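Local coordinates for poly-beta-hydroxybuterate polymerase (Cupriavidus necator, PDB 5T6O), which is a class I polyhydroxybutyrate synthase, probably acting as an acyltransferase in template-independent polymerization, here represented by its alpha/beta-hydrolase catalytic domain, at residues 15-27 with 91-104. The protein carries 1 engineered substitution. Residues are numbered along the deposited sequence; the frame is centred on the assembly and turned at random.
With SO4 (sulfate ion), chain C.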
loop_
_atom_site.group_PDB
_atom_site.type_symbol
_atom_site.label_atom_id
_atom_site.label_comp_id
_atom_site.label_asym_id
_atom_site.label_seq_id
_atom_site.Cartn_x
_atom_site.Cartn_y
_atom_site.Cartn_z
ATOM N N ALA A 15 12.639 -35.877 -26.903
ATOM C CA ALA A 15 11.644 -36.570 -27.713
ATOM C C ALA A 15 10.299 -36.552 -27.003
ATOM O O ALA A 15 10.230 -36.598 -25.771
ATOM C CB ALA A 15 12.045 -38.024 -27.993
ATOM N N VAL A 16 9.226 -36.465 -27.789
ATOM C CA VAL A 16 7.903 -36.813 -27.274
ATOM C C VAL A 16 7.858 -38.319 -27.059
ATOM O O VAL A 16 8.151 -39.093 -27.981
ATOM C CB VAL A 16 6.797 -36.377 -28.254
ATOM C CG1 VAL A 16 5.413 -36.873 -27.787
ATOM C CG2 VAL A 16 6.793 -34.858 -28.484
ATOM N N VAL A 17 7.491 -38.748 -25.848
ATOM C CA VAL A 17 7.379 -40.170 -25.528
ATOM C C VAL A 17 5.942 -40.598 -25.256
ATOM O O VAL A 17 5.687 -41.798 -25.072
ATOM C CB VAL A 17 8.300 -40.573 -24.352
ATOM C CG1 VAL A 17 9.776 -40.428 -24.740
ATOM C CG2 VAL A 17 8.011 -39.751 -23.080
ATOM N N PHE A 18 4.995 -39.667 -25.244
ATOM C CA PHE A 18 3.601 -39.988 -24.978
ATOM C C PHE A 18 2.767 -38.794 -25.411
ATOM O O PHE A 18 3.207 -37.647 -25.293
ATOM C CB PHE A 18 3.353 -40.288 -23.489
ATOM C CG PHE A 18 1.889 -40.433 -23.144
ATOM C CD1 PHE A 18 1.230 -41.621 -23.393
ATOM C CD2 PHE A 18 1.168 -39.369 -22.596
ATOM C CE1 PHE A 18 -0.125 -41.757 -23.100
ATOM C CE2 PHE A 18 -0.203 -39.503 -22.300
ATOM C CZ PHE A 18 -0.837 -40.697 -22.551
ATOM N N GLU A 19 1.550 -39.061 -25.876
ATOM C CA GLU A 19 0.652 -37.952 -26.164
ATOM C C GLU A 19 -0.786 -38.427 -26.056
ATOM O O GLU A 19 -1.111 -39.576 -26.389
ATOM C CB GLU A 19 0.920 -37.347 -27.557
ATOM C CG GLU A 19 0.564 -38.251 -28.714
ATOM C CD GLU A 19 1.102 -37.750 -30.067
ATOM O OE1 GLU A 19 2.043 -36.930 -30.081
ATOM O OE2 GLU A 19 0.591 -38.195 -31.118
ATOM N N ASN A 20 -1.652 -37.530 -25.596
ATOM C CA ASN A 20 -3.092 -37.759 -25.690
ATOM C C ASN A 20 -3.732 -36.435 -26.091
ATOM O O ASN A 20 -3.059 -35.514 -26.569
ATOM C CB ASN A 20 -3.654 -38.372 -24.389
ATOM C CG ASN A 20 -3.616 -37.420 -23.190
ATOM O OD1 ASN A 20 -3.306 -36.234 -23.306
ATOM N ND2 ASN A 20 -3.945 -37.957 -22.015
ATOM N N GLU A 21 -5.046 -36.326 -25.904
ATOM C CA GLU A 21 -5.738 -35.132 -26.367
ATOM C C GLU A 21 -5.291 -33.892 -25.613
ATOM O O GLU A 21 -5.393 -32.781 -26.150
ATOM C CB GLU A 21 -7.254 -35.310 -26.239
ATOM C CG GLU A 21 -7.839 -36.320 -27.221
ATOM C CD GLU A 21 -7.522 -35.979 -28.671
ATOM O OE1 GLU A 21 -7.673 -34.797 -29.049
ATOM O OE2 GLU A 21 -7.113 -36.889 -29.429
ATOM N N TYR A 22 -4.769 -34.061 -24.403
ATOM C CA TYR A 22 -4.499 -32.943 -23.512
ATOM C C TYR A 22 -3.053 -32.485 -23.527
ATOM O O TYR A 22 -2.791 -31.315 -23.235
ATOM C CB TYR A 22 -4.882 -33.313 -22.073
ATOM C CG TYR A 22 -6.355 -33.570 -21.905
ATOM C CD1 TYR A 22 -6.905 -34.822 -22.185
ATOM C CD2 TYR A 22 -7.213 -32.552 -21.477
ATOM C CE1 TYR A 22 -8.266 -35.056 -22.039
ATOM C CE2 TYR A 22 -8.584 -32.781 -21.334
ATOM C CZ TYR A 22 -9.097 -34.027 -21.613
ATOM O OH TYR A 22 -10.451 -34.248 -21.460
ATOM N N PHE A 23 -2.101 -33.363 -23.835
ATOM C CA PHE A 23 -0.703 -32.967 -23.704
ATOM C C PHE A 23 0.204 -33.970 -24.404
ATOM O O PHE A 23 -0.211 -35.073 -24.779
ATOM C CB PHE A 23 -0.299 -32.842 -22.232
ATOM C CG PHE A 23 -0.049 -34.164 -21.558
ATOM C CD1 PHE A 23 -1.098 -35.016 -21.262
ATOM C CD2 PHE A 23 1.241 -34.540 -21.196
ATOM C CE1 PHE A 23 -0.858 -36.234 -20.637
ATOM C CE2 PHE A 23 1.484 -35.746 -20.568
ATOM C CZ PHE A 23 0.442 -36.594 -20.286
ATOM N N GLN A 24 1.454 -33.547 -24.591
ATOM C CA GLN A 24 2.563 -34.416 -24.963
ATOM C C GLN A 24 3.560 -34.471 -23.814
ATOM O O GLN A 24 3.874 -33.443 -23.204
ATOM C CB GLN A 24 3.276 -33.905 -26.214
ATOM C CG GLN A 24 2.454 -34.027 -27.482
ATOM C CD GLN A 24 3.200 -33.547 -28.695
ATOM O OE1 GLN A 24 3.745 -32.432 -28.710
ATOM N NE2 GLN A 24 3.257 -34.400 -29.726
ATOM N N LEU A 25 4.063 -35.665 -23.512
ATOM C CA LEU A 25 5.116 -35.801 -22.516
ATOM C C LEU A 25 6.464 -35.745 -23.226
ATOM O O LEU A 25 6.741 -36.580 -24.091
ATOM C CB LEU A 25 4.996 -37.106 -21.734
ATOM C CG LEU A 25 5.948 -37.163 -20.527
ATOM C CD1 LEU A 25 5.556 -36.135 -19.479
ATOM C CD2 LEU A 25 5.957 -38.570 -19.929
ATOM N N LEU A 26 7.280 -34.744 -22.893
ATOM C CA LEU A 26 8.644 -34.688 -23.408
ATOM C C LEU A 26 9.602 -35.348 -22.429
ATOM O O LEU A 26 9.420 -35.274 -21.214
ATOM C CB LEU A 26 9.100 -33.246 -23.639
ATOM C CG LEU A 26 8.175 -32.315 -24.437
ATOM C CD1 LEU A 26 8.881 -30.986 -24.755
ATOM C CD2 LEU A 26 7.690 -32.969 -25.693
ATOM N N GLN A 27 10.636 -35.992 -22.972
ATOM C CA GLN A 27 11.760 -36.499 -22.191
ATOM C C GLN A 27 13.026 -35.981 -22.849
ATOM O O GLN A 27 13.191 -36.126 -24.061
ATOM C CB GLN A 27 11.807 -38.035 -22.133
ATOM C CG GLN A 27 12.997 -38.565 -21.318
ATOM C CD GLN A 27 13.064 -40.085 -21.271
ATOM O OE1 GLN A 27 14.039 -40.670 -20.770
ATOM N NE2 GLN A 27 12.039 -40.738 -21.802
ATOM N N ASP A 91 -10.977 -32.713 -15.905
ATOM C CA ASP A 91 -10.408 -33.393 -17.064
ATOM C C ASP A 91 -8.901 -33.211 -17.098
ATOM O O ASP A 91 -8.145 -34.162 -17.347
ATOM C CB ASP A 91 -11.009 -32.852 -18.362
ATOM C CG ASP A 91 -12.450 -33.259 -18.582
ATOM O OD1 ASP A 91 -12.926 -34.252 -17.980
ATOM O OD2 ASP A 91 -13.104 -32.564 -19.397
ATOM N N TYR A 92 -8.453 -31.975 -16.873
ATOM C CA TYR A 92 -7.028 -31.669 -16.925
ATOM C C TYR A 92 -6.282 -32.354 -15.795
ATOM O O TYR A 92 -5.149 -32.804 -15.983
ATOM C CB TYR A 92 -6.819 -30.156 -16.867
ATOM C CG TYR A 92 -6.866 -29.472 -18.222
ATOM C CD1 TYR A 92 -7.910 -29.698 -19.106
ATOM C CD2 TYR A 92 -5.854 -28.603 -18.612
ATOM C CE1 TYR A 92 -7.954 -29.070 -20.340
ATOM C CE2 TYR A 92 -5.891 -27.968 -19.845
ATOM C CZ TYR A 92 -6.935 -28.204 -20.701
ATOM O OH TYR A 92 -6.962 -27.570 -21.928
ATOM N N ILE A 93 -6.893 -32.427 -14.611
ATOM C CA ILE A 93 -6.248 -33.091 -13.481
ATOM C C ILE A 93 -6.040 -34.568 -13.782
ATOM O O ILE A 93 -4.939 -35.109 -13.607
ATOM C CB ILE A 93 -7.071 -32.891 -12.191
ATOM C CG1 ILE A 93 -7.147 -31.402 -11.817
ATOM C CG2 ILE A 93 -6.464 -33.694 -11.047
ATOM C CD1 ILE A 93 -5.786 -30.758 -11.535
ATOM N N GLU A 94 -7.098 -35.239 -14.256
ATOM C CA GLU A 94 -7.039 -36.682 -14.474
ATOM C C GLU A 94 -6.217 -37.033 -15.709
ATOM O O GLU A 94 -5.328 -37.893 -15.655
ATOM C CB GLU A 94 -8.450 -37.246 -14.622
ATOM C CG GLU A 94 -8.478 -38.756 -14.603
ATOM C CD GLU A 94 -8.251 -39.308 -13.208
ATOM O OE1 GLU A 94 -9.107 -39.044 -12.329
ATOM O OE2 GLU A 94 -7.222 -39.991 -12.989
ATOM N N HIS A 95 -6.518 -36.400 -16.840
ATOM C CA HIS A 95 -5.989 -36.861 -18.116
ATOM C C HIS A 95 -4.691 -36.177 -18.517
ATOM O O HIS A 95 -4.118 -36.529 -19.553
ATOM C CB HIS A 95 -7.049 -36.677 -19.201
ATOM C CG HIS A 95 -8.321 -37.402 -18.910
ATOM N ND1 HIS A 95 -8.368 -38.770 -18.732
ATOM C CD2 HIS A 95 -9.585 -36.953 -18.741
ATOM C CE1 HIS A 95 -9.615 -39.132 -18.477
ATOM N NE2 HIS A 95 -10.372 -38.049 -18.476
ATOM N N ALA A 96 -4.206 -35.219 -17.725
ATOM C CA ALA A 96 -2.915 -34.618 -18.019
ATOM C C ALA A 96 -1.989 -34.681 -16.810
ATOM O O ALA A 96 -0.921 -35.286 -16.894
ATOM C CB ALA A 96 -3.090 -33.176 -18.500
ATOM N N ALA A 97 -2.371 -34.086 -15.678
ATOM C CA ALA A 97 -1.455 -34.053 -14.535
ATOM C C ALA A 97 -1.238 -35.449 -13.958
ATOM O O ALA A 97 -0.097 -35.913 -13.831
ATOM C CB ALA A 97 -1.977 -33.101 -13.455
ATOM N N ILE A 98 -2.323 -36.126 -13.577
ATOM C CA ILE A 98 -2.186 -37.464 -13.013
ATOM C C ILE A 98 -1.644 -38.423 -14.065
ATOM O O ILE A 98 -0.758 -39.238 -13.782
ATOM C CB ILE A 98 -3.533 -37.936 -12.426
ATOM C CG1 ILE A 98 -3.892 -37.086 -11.202
ATOM C CG2 ILE A 98 -3.478 -39.402 -12.036
ATOM C CD1 ILE A 98 -5.230 -37.451 -10.562
ATOM N N ARG A 99 -2.137 -38.313 -15.304
ATOM C CA ARG A 99 -1.631 -39.155 -16.389
ATOM C C ARG A 99 -0.131 -38.960 -16.600
ATOM O O ARG A 99 0.605 -39.935 -16.786
ATOM C CB ARG A 99 -2.406 -38.855 -17.678
ATOM C CG ARG A 99 -2.118 -39.802 -18.852
ATOM C CD ARG A 99 -2.547 -41.237 -18.548
ATOM N NE ARG A 99 -2.719 -42.005 -19.781
ATOM C CZ ARG A 99 -2.120 -43.163 -20.047
ATOM N NH1 ARG A 99 -2.340 -43.765 -21.208
ATOM N NH2 ARG A 99 -1.323 -43.731 -19.152
ATOM N N ALA A 100 0.348 -37.709 -16.568
ATOM C CA ALA A 100 1.773 -37.463 -16.789
ATOM C C ALA A 100 2.614 -38.053 -15.671
ATOM O O ALA A 100 3.703 -38.588 -15.917
ATOM C CB ALA A 100 2.051 -35.963 -16.909
ATOM N N ILE A 101 2.142 -37.941 -14.429
ATOM C CA ILE A 101 2.835 -38.584 -13.316
ATOM C C ILE A 101 2.943 -40.085 -13.550
ATOM O O ILE A 101 4.009 -40.685 -13.349
ATOM C CB ILE A 101 2.124 -38.258 -11.989
ATOM C CG1 ILE A 101 2.287 -36.772 -11.661
ATOM C CG2 ILE A 101 2.680 -39.100 -10.842
ATOM C CD1 ILE A 101 1.374 -36.315 -10.539
ATOM N N GLU A 102 1.841 -40.714 -13.990
ATOM C CA GLU A 102 1.824 -42.161 -14.181
ATOM C C GLU A 102 2.794 -42.588 -15.277
ATOM O O GLU A 102 3.526 -43.577 -15.125
ATOM C CB GLU A 102 0.407 -42.628 -14.514
ATOM C CG GLU A 102 0.299 -44.120 -14.825
ATOM C CD GLU A 102 -1.077 -44.538 -15.345
ATOM O OE1 GLU A 102 -1.800 -43.694 -15.936
ATOM O OE2 GLU A 102 -1.433 -45.722 -15.160
ATOM N N VAL A 103 2.818 -41.853 -16.389
ATOM C CA VAL A 103 3.660 -42.253 -17.512
ATOM C C VAL A 103 5.126 -42.012 -17.191
ATOM O O VAL A 103 5.981 -42.870 -17.450
ATOM C CB VAL A 103 3.227 -41.521 -18.796
ATOM C CG1 VAL A 103 4.191 -41.857 -19.938
ATOM C CG2 VAL A 103 1.776 -41.904 -19.162
ATOM N N ALA A 104 5.447 -40.847 -16.621
ATOM C CA ALA A 104 6.835 -40.583 -16.242
ATOM C C ALA A 104 7.333 -41.599 -15.219
ATOM O O ALA A 104 8.460 -42.098 -15.318
ATOM C CB ALA A 104 6.962 -39.165 -15.693
HETATM S S SO4 C . -5.046 -41.770 -22.547
HETATM O O1 SO4 C . -5.820 -42.861 -21.969
HETATM O O2 SO4 C . -4.659 -40.823 -21.492
HETATM O O3 SO4 C . -5.830 -41.092 -23.570
HETATM O O4 SO4 C . -3.855 -42.331 -23.177
#
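Asn-20, in the turn between strands 14-19 and 23-28, reaches helix 89-108 through its side-chain amide. Its CB lies 3.6 Å from O3 of the bound sulfate. Beyond CG, OD1 accepts from Tyr-22 N above the carbonyl plane, an Asx turn, and from Phe-23 N nearly in line with C=O, completing an Asx motif; chi1 of 68° brings OD1 to these two N-H groups, which fix the amide's rotation. ND2 then spends one N-H on His-95 O (2.9 Å, 172°), in the carbonyl plane, and the other on sulfate O2. The acceptor, His-95 O, lies in the helix's wider pi-type turn. Arg-99 grips the same sulfate with NE to O2 (2.8 Å) and NH1 to O4, while Phe-18 CE1 lies over one guanidinium face. Val-103 CG2 sits almost squarely above the Phe-18 ring, 4.1 Å from its centroid. Deeper in, Phe-23 CE2 meets Ala-100 CB at 3.7 Å. Toward the start of the helix segment, Tyr-22 and Tyr-92 make an offset edge-to-face pair, planes 84° apart. The hairpin thus packs on a helix flanking the alpha/beta-hydrolase sheet through an apolar seam with a polar end at Asn-20 and Arg-99, where the sulfate, probably from the crystallisation liquor, marks a spot able to hold an anion.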